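Local coordinates for alpha-1,2-Mannosidase (Trichoderma reesei, PDB 1HCU), which probably trims alpha-1,2-linked mannose residues from high-mannose N-glycans as a calcium-dependent glycoside hydrolase of family 47, at residues D49-G61 / Q94-G108. Residues are numbered along the deposited sequence; the frame is centred on the assembly and turned at random.
Sequences DERNGWGSSAIDG and QGSSVFETNIRYLGG
Tyr105 and Trp54 form a T-shaped pair: the edge of the indole is turned toward the phenol face, with the centroids of the indole six-membered ring and the phenol ring 5.6 Å apart and the planes at 86°. Further apolar contact comes from Ile59, whose CG1 sits at the rim of the phenol, and from Trp54 CB, 3.5 Å from Tyr105 CZ. With CG beside the backbone N (chi1 -67°), the tyrosine carries its ring back to the loop although its CB points away from it.

The hydrogen-bond evidence centres on Tyr105 OH, which donates to Arg51 O at 2.9 Å, somewhat tilted from the carbonyl plane. Without the phenol, as with an alanine here, Arg51 O would probably lose this donor and a gap would open beside Trp54 and Ile59. Two waters extend the polar link: one accepts from Arg51 NH2 and Ser97 N, the other accepts from Arg51 NE and donates to Thr101 OG1.

Among the charged groups, Arg51 lays one guanidinium face over Glu100 CB, 3.4 Å from NH2, its chain bent at chi2 and chi3. Glu100 OE1 instead forms a salt bridge with Arg104 NH1, 2.6 Å away, which also donates a hydrogen bond to it. Asp60 OD2 lies 3.9 Å from Arg104 NE, a long salt bridge without a directed N-H; Ser451 OG bonds to both atoms, while Asp60 OD1 is held by His488.

The axes of helix segments 56-61 and 98-108 pass 8.5 Å apart, their N-to-C directions 61° apart, and Gly108 allows Ile59 CG2 close to the backbone. Ser97 caps the second helix, its side chain accepting from Glu100 N. Asp60, Arg104 and Glu100 form a charge network that links these two helices of the family 47 (alpha/alpha)7 barrel and is consistent with holding the carboxylate of Glu100, a predicted proton donor of the active site, in place.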
ATOM      1  N   ASP A  49       4.186   7.295 -18.743  1.00 20.70           N
ATOM      2  CA  ASP A  49       4.737   8.128 -17.685  1.00 21.10           C
ATOM      3  C   ASP A  49       3.624   8.650 -16.765  1.00 21.62           C
ATOM      4  O   ASP A  49       3.496   9.860 -16.561  1.00 21.94           O
ATOM      5  CB  ASP A  49       5.539   9.288 -18.287  1.00 18.83           C
ATOM      6  CG  ASP A  49       6.935   8.864 -18.739  1.00 19.79           C
ATOM      7  OD1 ASP A  49       7.665   8.255 -17.927  1.00 17.92           O
ATOM      8  OD2 ASP A  49       7.313   9.144 -19.901  1.00 19.64           O
ATOM      9  N   GLU A  50       2.824   7.730 -16.216  1.00 22.78           N
ATOM     10  CA  GLU A  50       1.716   8.077 -15.312  1.00 24.26           C
ATOM     11  C   GLU A  50       2.229   8.744 -14.046  1.00 21.60           C
ATOM     12  O   GLU A  50       1.504   9.475 -13.377  1.00 21.54           O
ATOM     13  CB  GLU A  50       0.924   6.831 -14.886  1.00 27.81           C
ATOM     14  CG  GLU A  50       0.256   6.057 -16.008  1.00 35.35           C
ATOM     15  CD  GLU A  50      -0.557   4.860 -15.497  1.00 39.54           C
ATOM     16  OE1 GLU A  50      -0.010   4.037 -14.721  1.00 40.50           O
ATOM     17  OE2 GLU A  50      -1.743   4.742 -15.876  1.00 41.35           O
ATOM     18  N   ARG A  51       3.483   8.470 -13.717  1.00 20.35           N
ATOM     19  CA  ARG A  51       4.096   9.019 -12.519  1.00 18.51           C
ATOM     20  C   ARG A  51       4.951  10.239 -12.849  1.00 18.25           C
ATOM     21  O   ARG A  51       6.066  10.394 -12.340  1.00 16.63           O
ATOM     22  CB  ARG A  51       4.944   7.936 -11.847  1.00 17.88           C
ATOM     23  CG  ARG A  51       4.580   7.612 -10.395  1.00 20.35           C
ATOM     24  CD  ARG A  51       3.090   7.295 -10.200  1.00 18.11           C
ATOM     25  NE  ARG A  51       2.304   8.518 -10.064  1.00 15.63           N
ATOM     26  CZ  ARG A  51       0.980   8.577 -10.137  1.00 17.42           C
ATOM     27  NH1 ARG A  51       0.268   7.472 -10.342  1.00 17.39           N
ATOM     28  NH2 ARG A  51       0.372   9.750 -10.030  1.00 15.74           N
ATOM     29  N   ASN A  52       4.432  11.094 -13.721  1.00 16.44           N
ATOM     30  CA  ASN A  52       5.126  12.321 -14.101  1.00 17.57           C
ATOM     31  C   ASN A  52       6.488  12.135 -14.791  1.00 16.71           C
ATOM     32  O   ASN A  52       7.260  13.083 -14.911  1.00 14.85           O
ATOM     33  CB  ASN A  52       5.277  13.216 -12.865  1.00 17.66           C
ATOM     34  CG  ASN A  52       3.941  13.562 -12.241  1.00 16.47           C
ATOM     35  OD1 ASN A  52       3.111  14.217 -12.861  1.00 18.29           O
ATOM     36  ND2 ASN A  52       3.721  13.107 -11.015  1.00 16.00           N
ATOM     37  N   GLY A  53       6.779  10.916 -15.232  1.00 16.29           N
ATOM     38  CA  GLY A  53       8.023  10.665 -15.932  1.00 16.41           C
ATOM     39  C   GLY A  53       9.323  10.735 -15.146  1.00 18.20           C
ATOM     40  O   GLY A  53      10.386  10.975 -15.726  1.00 17.09           O
ATOM     41  N   TRP A  54       9.254  10.527 -13.836  1.00 17.02           N
ATOM     42  CA  TRP A  54      10.452  10.560 -13.017  1.00 16.68           C
ATOM     43  C   TRP A  54      11.111   9.180 -12.887  1.00 16.59           C
ATOM     44  O   TRP A  54      12.163   9.052 -12.264  1.00 18.12           O
ATOM     45  CB  TRP A  54      10.141  11.131 -11.621  1.00 15.07           C
ATOM     46  CG  TRP A  54       9.923  12.629 -11.612  1.00 15.15           C
ATOM     47  CD1 TRP A  54      10.693  13.577 -12.238  1.00 15.91           C
ATOM     48  CD2 TRP A  54       8.884  13.347 -10.929  1.00 15.37           C
ATOM     49  NE1 TRP A  54      10.196  14.837 -11.988  1.00 16.89           N
ATOM     50  CE2 TRP A  54       9.088  14.726 -11.187  1.00 17.14           C
ATOM     51  CE3 TRP A  54       7.802  12.961 -10.125  1.00 16.21           C
ATOM     52  CZ2 TRP A  54       8.249  15.720 -10.669  1.00 16.15           C
ATOM     53  CZ3 TRP A  54       6.966  13.953  -9.608  1.00 16.36           C
ATOM     54  CH2 TRP A  54       7.198  15.318  -9.886  1.00 16.07           C
ATOM     55  N   GLY A  55      10.509   8.153 -13.480  1.00 15.89           N
ATOM     56  CA  GLY A  55      11.088   6.819 -13.396  1.00 15.20           C
ATOM     57  C   GLY A  55      10.509   6.002 -12.254  1.00 15.24           C
ATOM     58  O   GLY A  55      11.236   5.357 -11.494  1.00 16.59           O
ATOM     59  N   SER A  56       9.189   6.031 -12.154  1.00 13.67           N
ATOM     60  CA  SER A  56       8.441   5.336 -11.122  1.00 16.63           C
ATOM     61  C   SER A  56       8.931   3.913 -10.795  1.00 16.93           C
ATOM     62  O   SER A  56       9.366   3.649  -9.670  1.00 18.34           O
ATOM     63  CB  SER A  56       6.960   5.303 -11.532  1.00 15.91           C
ATOM     64  OG  SER A  56       6.139   4.860 -10.472  1.00 22.14           O
ATOM     65  N   SER A  57       8.868   3.003 -11.766  1.00 15.14           N
ATOM     66  CA  SER A  57       9.299   1.623 -11.539  1.00 15.82           C
ATOM     67  C   SER A  57      10.729   1.479 -11.013  1.00 16.15           C
ATOM     68  O   SER A  57      11.005   0.587 -10.215  1.00 16.62           O
ATOM     69  CB  SER A  57       9.144   0.789 -12.820  1.00 13.84           C
ATOM     70  OG  SER A  57       7.780   0.620 -13.156  1.00 11.17           O
ATOM     71  N   ALA A  58      11.639   2.340 -11.453  1.00 16.01           N
ATOM     72  CA  ALA A  58      13.025   2.242 -10.982  1.00 16.05           C
ATOM     73  C   ALA A  58      13.162   2.589  -9.500  1.00 14.29           C
ATOM     74  O   ALA A  58      13.868   1.908  -8.765  1.00 14.06           O
ATOM     75  CB  ALA A  58      13.940   3.148 -11.819  1.00 15.18           C
ATOM     76  N   ILE A  59      12.478   3.642  -9.063  1.00 13.50           N
ATOM     77  CA  ILE A  59      12.545   4.070  -7.665  1.00 12.53           C
ATOM     78  C   ILE A  59      11.768   3.132  -6.741  1.00 13.11           C
ATOM     79  O   ILE A  59      12.235   2.773  -5.659  1.00 11.99           O
ATOM     80  CB  ILE A  59      11.996   5.505  -7.504  1.00 12.68           C
ATOM     81  CG1 ILE A  59      12.741   6.456  -8.452  1.00 11.74           C
ATOM     82  CG2 ILE A  59      12.143   5.967  -6.060  1.00  9.37           C
ATOM     83  CD1 ILE A  59      14.249   6.501  -8.232  1.00 13.33           C
ATOM     84  N   ASP A  60      10.583   2.737  -7.187  1.00 13.69           N
ATOM     85  CA  ASP A  60       9.726   1.845  -6.425  1.00 15.25           C
ATOM     86  C   ASP A  60      10.349   0.456  -6.216  1.00 15.76           C
ATOM     87  O   ASP A  60      10.123  -0.173  -5.185  1.00 15.54           O
ATOM     88  CB  ASP A  60       8.376   1.721  -7.135  1.00 18.49           C
ATOM     89  CG  ASP A  60       7.208   2.104  -6.244  1.00 20.29           C
ATOM     90  OD1 ASP A  60       7.446   2.758  -5.205  1.00 20.63           O
ATOM     91  OD2 ASP A  60       6.052   1.763  -6.589  1.00 18.71           O
ATOM     92  N   GLY A  61      11.150  -0.008  -7.176  1.00 14.01           N
ATOM     93  CA  GLY A  61      11.764  -1.324  -7.045  1.00 12.55           C
ATOM     94  C   GLY A  61      13.145  -1.350  -6.404  1.00 12.41           C
ATOM     95  O   GLY A  61      13.651  -2.410  -6.020  1.00 11.88           O
ATOM     96  N   GLN A  94       1.664  20.007 -16.169  1.00 16.42           N
ATOM     97  CA  GLN A  94       1.228  18.661 -15.836  1.00 15.59           C
ATOM     98  C   GLN A  94       0.976  18.509 -14.337  1.00 15.58           C
ATOM     99  O   GLN A  94       1.856  18.780 -13.518  1.00 15.86           O
ATOM    100  CB  GLN A  94       2.266  17.632 -16.273  1.00 14.87           C
ATOM    101  CG  GLN A  94       1.824  16.227 -15.969  1.00 13.43           C
ATOM    102  CD  GLN A  94       2.802  15.185 -16.437  1.00 13.98           C
ATOM    103  OE1 GLN A  94       3.900  15.070 -15.913  1.00 15.27           O
ATOM    104  NE2 GLN A  94       2.401  14.408 -17.434  1.00 14.01           N
ATOM    105  N   GLY A  95      -0.221  18.055 -13.984  1.00 15.21           N
ATOM    106  CA  GLY A  95      -0.563  17.876 -12.586  1.00 14.56           C
ATOM    107  C   GLY A  95       0.211  16.759 -11.912  1.00 15.60           C
ATOM    108  O   GLY A  95       0.541  15.752 -12.548  1.00 16.92           O
ATOM    109  N   SER A  96       0.510  16.933 -10.625  1.00 13.84           N
ATOM    110  CA  SER A  96       1.246  15.926  -9.868  1.00 13.62           C
ATOM    111  C   SER A  96       0.495  15.541  -8.607  1.00 11.87           C
ATOM    112  O   SER A  96       0.154  16.405  -7.799  1.00 11.75           O
ATOM    113  CB  SER A  96       2.636  16.455  -9.490  1.00 13.58           C
ATOM    114  OG  SER A  96       3.267  15.602  -8.541  1.00 16.25           O
ATOM    115  N   SER A  97       0.239  14.249  -8.434  1.00 11.06           N
ATOM    116  CA  SER A  97      -0.467  13.775  -7.242  1.00 10.17           C
ATOM    117  C   SER A  97       0.456  13.824  -6.036  1.00 11.41           C
ATOM    118  O   SER A  97       1.476  13.127  -5.990  1.00 11.65           O
ATOM    119  CB  SER A  97      -0.954  12.333  -7.430  1.00 11.97           C
ATOM    120  OG  SER A  97      -1.514  11.819  -6.224  1.00 12.47           O
ATOM    121  N   VAL A  98       0.106  14.654  -5.064  1.00 11.98           N
ATOM    122  CA  VAL A  98       0.902  14.758  -3.852  1.00 12.75           C
ATOM    123  C   VAL A  98       1.008  13.367  -3.210  1.00 13.42           C
ATOM    124  O   VAL A  98       2.097  12.926  -2.841  1.00 13.20           O
ATOM    125  CB  VAL A  98       0.238  15.726  -2.850  1.00 13.40           C
ATOM    126  CG1 VAL A  98       1.048  15.778  -1.562  1.00 11.59           C
ATOM    127  CG2 VAL A  98       0.104  17.107  -3.483  1.00 12.06           C
ATOM    128  N   PHE A  99      -0.132  12.682  -3.104  1.00 13.50           N
ATOM    129  CA  PHE A  99      -0.215  11.338  -2.512  1.00 14.61           C
ATOM    130  C   PHE A  99       0.596  10.255  -3.233  1.00 14.87           C
ATOM    131  O   PHE A  99       1.465   9.616  -2.633  1.00 16.24           O
ATOM    132  CB  PHE A  99      -1.687  10.903  -2.427  1.00 13.21           C
ATOM    133  CG  PHE A  99      -1.879   9.451  -2.066  1.00 13.12           C
ATOM    134  CD1 PHE A  99      -1.559   8.980  -0.794  1.00 13.47           C
ATOM    135  CD2 PHE A  99      -2.387   8.552  -3.004  1.00 12.54           C
ATOM    136  CE1 PHE A  99      -1.740   7.637  -0.461  1.00 12.84           C
ATOM    137  CE2 PHE A  99      -2.572   7.207  -2.681  1.00 12.71           C
ATOM    138  CZ  PHE A  99      -2.248   6.749  -1.404  1.00 12.69           C
ATOM    139  N   GLU A 100       0.304  10.035  -4.510  1.00 16.05           N
ATOM    140  CA  GLU A 100       1.012   9.015  -5.288  1.00 15.48           C
ATOM    141  C   GLU A 100       2.513   9.288  -5.330  1.00 15.57           C
ATOM    142  O   GLU A 100       3.323   8.367  -5.197  1.00 17.12           O
ATOM    143  CB  GLU A 100       0.476   8.961  -6.723  1.00 16.70           C
ATOM    144  CG  GLU A 100      -1.022   8.681  -6.864  1.00 19.84           C
ATOM    145  CD  GLU A 100      -1.436   7.330  -6.288  1.00 23.25           C
ATOM    146  OE1 GLU A 100      -0.590   6.415  -6.227  1.00 23.75           O
ATOM    147  OE2 GLU A 100      -2.617   7.179  -5.913  1.00 24.47           O
ATOM    148  N   THR A 101       2.886  10.552  -5.512  1.00 12.93           N
ATOM    149  CA  THR A 101       4.295  10.922  -5.582  1.00 12.55           C
ATOM    150  C   THR A 101       5.008  10.666  -4.254  1.00 12.90           C
ATOM    151  O   THR A 101       6.136  10.175  -4.218  1.00 12.76           O
ATOM    152  CB  THR A 101       4.455  12.414  -5.964  1.00 11.83           C
ATOM    153  OG1 THR A 101       3.764  12.660  -7.194  1.00 11.69           O
ATOM    154  CG2 THR A 101       5.924  12.774  -6.142  1.00 11.67           C
ATOM    155  N   ASN A 102       4.325  10.990  -3.165  1.00 12.61           N
ATOM    156  CA  ASN A 102       4.858  10.819  -1.827  1.00  9.76           C
ATOM    157  C   ASN A 102       5.182   9.375  -1.461  1.00 10.01           C
ATOM    158  O   ASN A 102       6.305   9.061  -1.065  1.00 11.44           O
ATOM    159  CB  ASN A 102       3.859  11.385  -0.812  1.00  9.91           C
ATOM    160  CG  ASN A 102       4.239  11.059   0.619  1.00 12.06           C
ATOM    161  OD1 ASN A 102       5.148  11.666   1.189  1.00 15.15           O
ATOM    162  ND2 ASN A 102       3.560  10.082   1.197  1.00 10.64           N
ATOM    163  N   ILE A 103       4.192   8.498  -1.584  1.00 10.86           N
ATOM    164  CA  ILE A 103       4.365   7.099  -1.217  1.00 12.11           C
ATOM    165  C   ILE A 103       5.365   6.330  -2.085  1.00 12.86           C
ATOM    166  O   ILE A 103       6.059   5.432  -1.592  1.00 11.56           O
ATOM    167  CB  ILE A 103       2.993   6.355  -1.205  1.00 12.21           C
ATOM    168  CG1 ILE A 103       2.445   6.215  -2.627  1.00 10.84           C
ATOM    169  CG2 ILE A 103       2.003   7.114  -0.328  1.00  9.23           C
ATOM    170  CD1 ILE A 103       1.155   5.404  -2.720  1.00 13.58           C
ATOM    171  N   ARG A 104       5.449   6.684  -3.366  1.00 13.44           N
ATOM    172  CA  ARG A 104       6.378   6.004  -4.277  1.00 14.00           C
ATOM    173  C   ARG A 104       7.789   6.596  -4.279  1.00 13.54           C
ATOM    174  O   ARG A 104       8.749   5.948  -3.872  1.00 14.44           O
ATOM    175  CB  ARG A 104       5.846   6.026  -5.715  1.00 14.07           C
ATOM    176  CG  ARG A 104       4.645   5.142  -5.989  1.00 15.93           C
ATOM    177  CD  ARG A 104       4.394   5.068  -7.487  1.00 18.51           C
ATOM    178  NE  ARG A 104       3.262   4.214  -7.820  1.00 23.10           N
ATOM    179  CZ  ARG A 104       2.026   4.417  -7.383  1.00 25.52           C
ATOM    180  NH1 ARG A 104       1.772   5.454  -6.595  1.00 23.80           N
ATOM    181  NH2 ARG A 104       1.046   3.590  -7.732  1.00 25.11           N
ATOM    182  N   TYR A 105       7.906   7.833  -4.743  1.00 11.66           N
ATOM    183  CA  TYR A 105       9.206   8.480  -4.842  1.00 13.33           C
ATOM    184  C   TYR A 105       9.870   8.807  -3.507  1.00 13.21           C
ATOM    185  O   TYR A 105      10.945   8.299  -3.197  1.00 12.49           O
ATOM    186  CB  TYR A 105       9.070   9.730  -5.710  1.00 11.97           C
ATOM    187  CG  TYR A 105       8.757   9.398  -7.157  1.00 14.58           C
ATOM    188  CD1 TYR A 105       7.524   9.718  -7.726  1.00 14.02           C
ATOM    189  CD2 TYR A 105       9.719   8.787  -7.969  1.00 16.57           C
ATOM    190  CE1 TYR A 105       7.260   9.444  -9.080  1.00 15.50           C
ATOM    191  CE2 TYR A 105       9.468   8.511  -9.314  1.00 16.72           C
ATOM    192  CZ  TYR A 105       8.241   8.846  -9.868  1.00 15.24           C
ATOM    193  OH  TYR A 105       8.027   8.627 -11.214  1.00 13.51           O
ATOM    194  N   LEU A 106       9.223   9.649  -2.718  1.00 13.24           N
ATOM    195  CA  LEU A 106       9.754  10.015  -1.427  1.00 15.51           C
ATOM    196  C   LEU A 106       9.959   8.744  -0.583  1.00 14.36           C
ATOM    197  O   LEU A 106      11.024   8.532   0.002  1.00 14.31           O
ATOM    198  CB  LEU A 106       8.786  10.990  -0.752  1.00 18.04           C
ATOM    199  CG  LEU A 106       9.335  11.751   0.445  1.00 23.06           C
ATOM    200  CD1 LEU A 106      10.626  12.440   0.023  1.00 25.37           C
ATOM    201  CD2 LEU A 106       8.309  12.766   0.956  1.00 23.22           C
ATOM    202  N   GLY A 107       8.944   7.885  -0.541  1.00 14.54           N
ATOM    203  CA  GLY A 107       9.061   6.647   0.219  1.00 11.96           C
ATOM    204  C   GLY A 107      10.176   5.756  -0.295  1.00 10.05           C
ATOM    205  O   GLY A 107      10.990   5.249   0.477  1.00  9.57           O
ATOM    206  N   GLY A 108      10.219   5.571  -1.611  1.00 10.22           N
ATOM    207  CA  GLY A 108      11.243   4.731  -2.213  1.00 11.26           C
ATOM    208  C   GLY A 108      12.663   5.211  -1.966  1.00 11.28           C
ATOM    209  O   GLY A 108      13.553   4.402  -1.705  1.00 12.28           O
TER
HETATM  210  O   HOH W   1       1.052  12.460 -10.453  1.00 11.39           O
HETATM  211  O   HOH W   2       3.840  10.902  -9.320  1.00 13.29           O
HETATM  212  O   HOH W   3      12.866   1.790  -2.918  1.00  4.87           O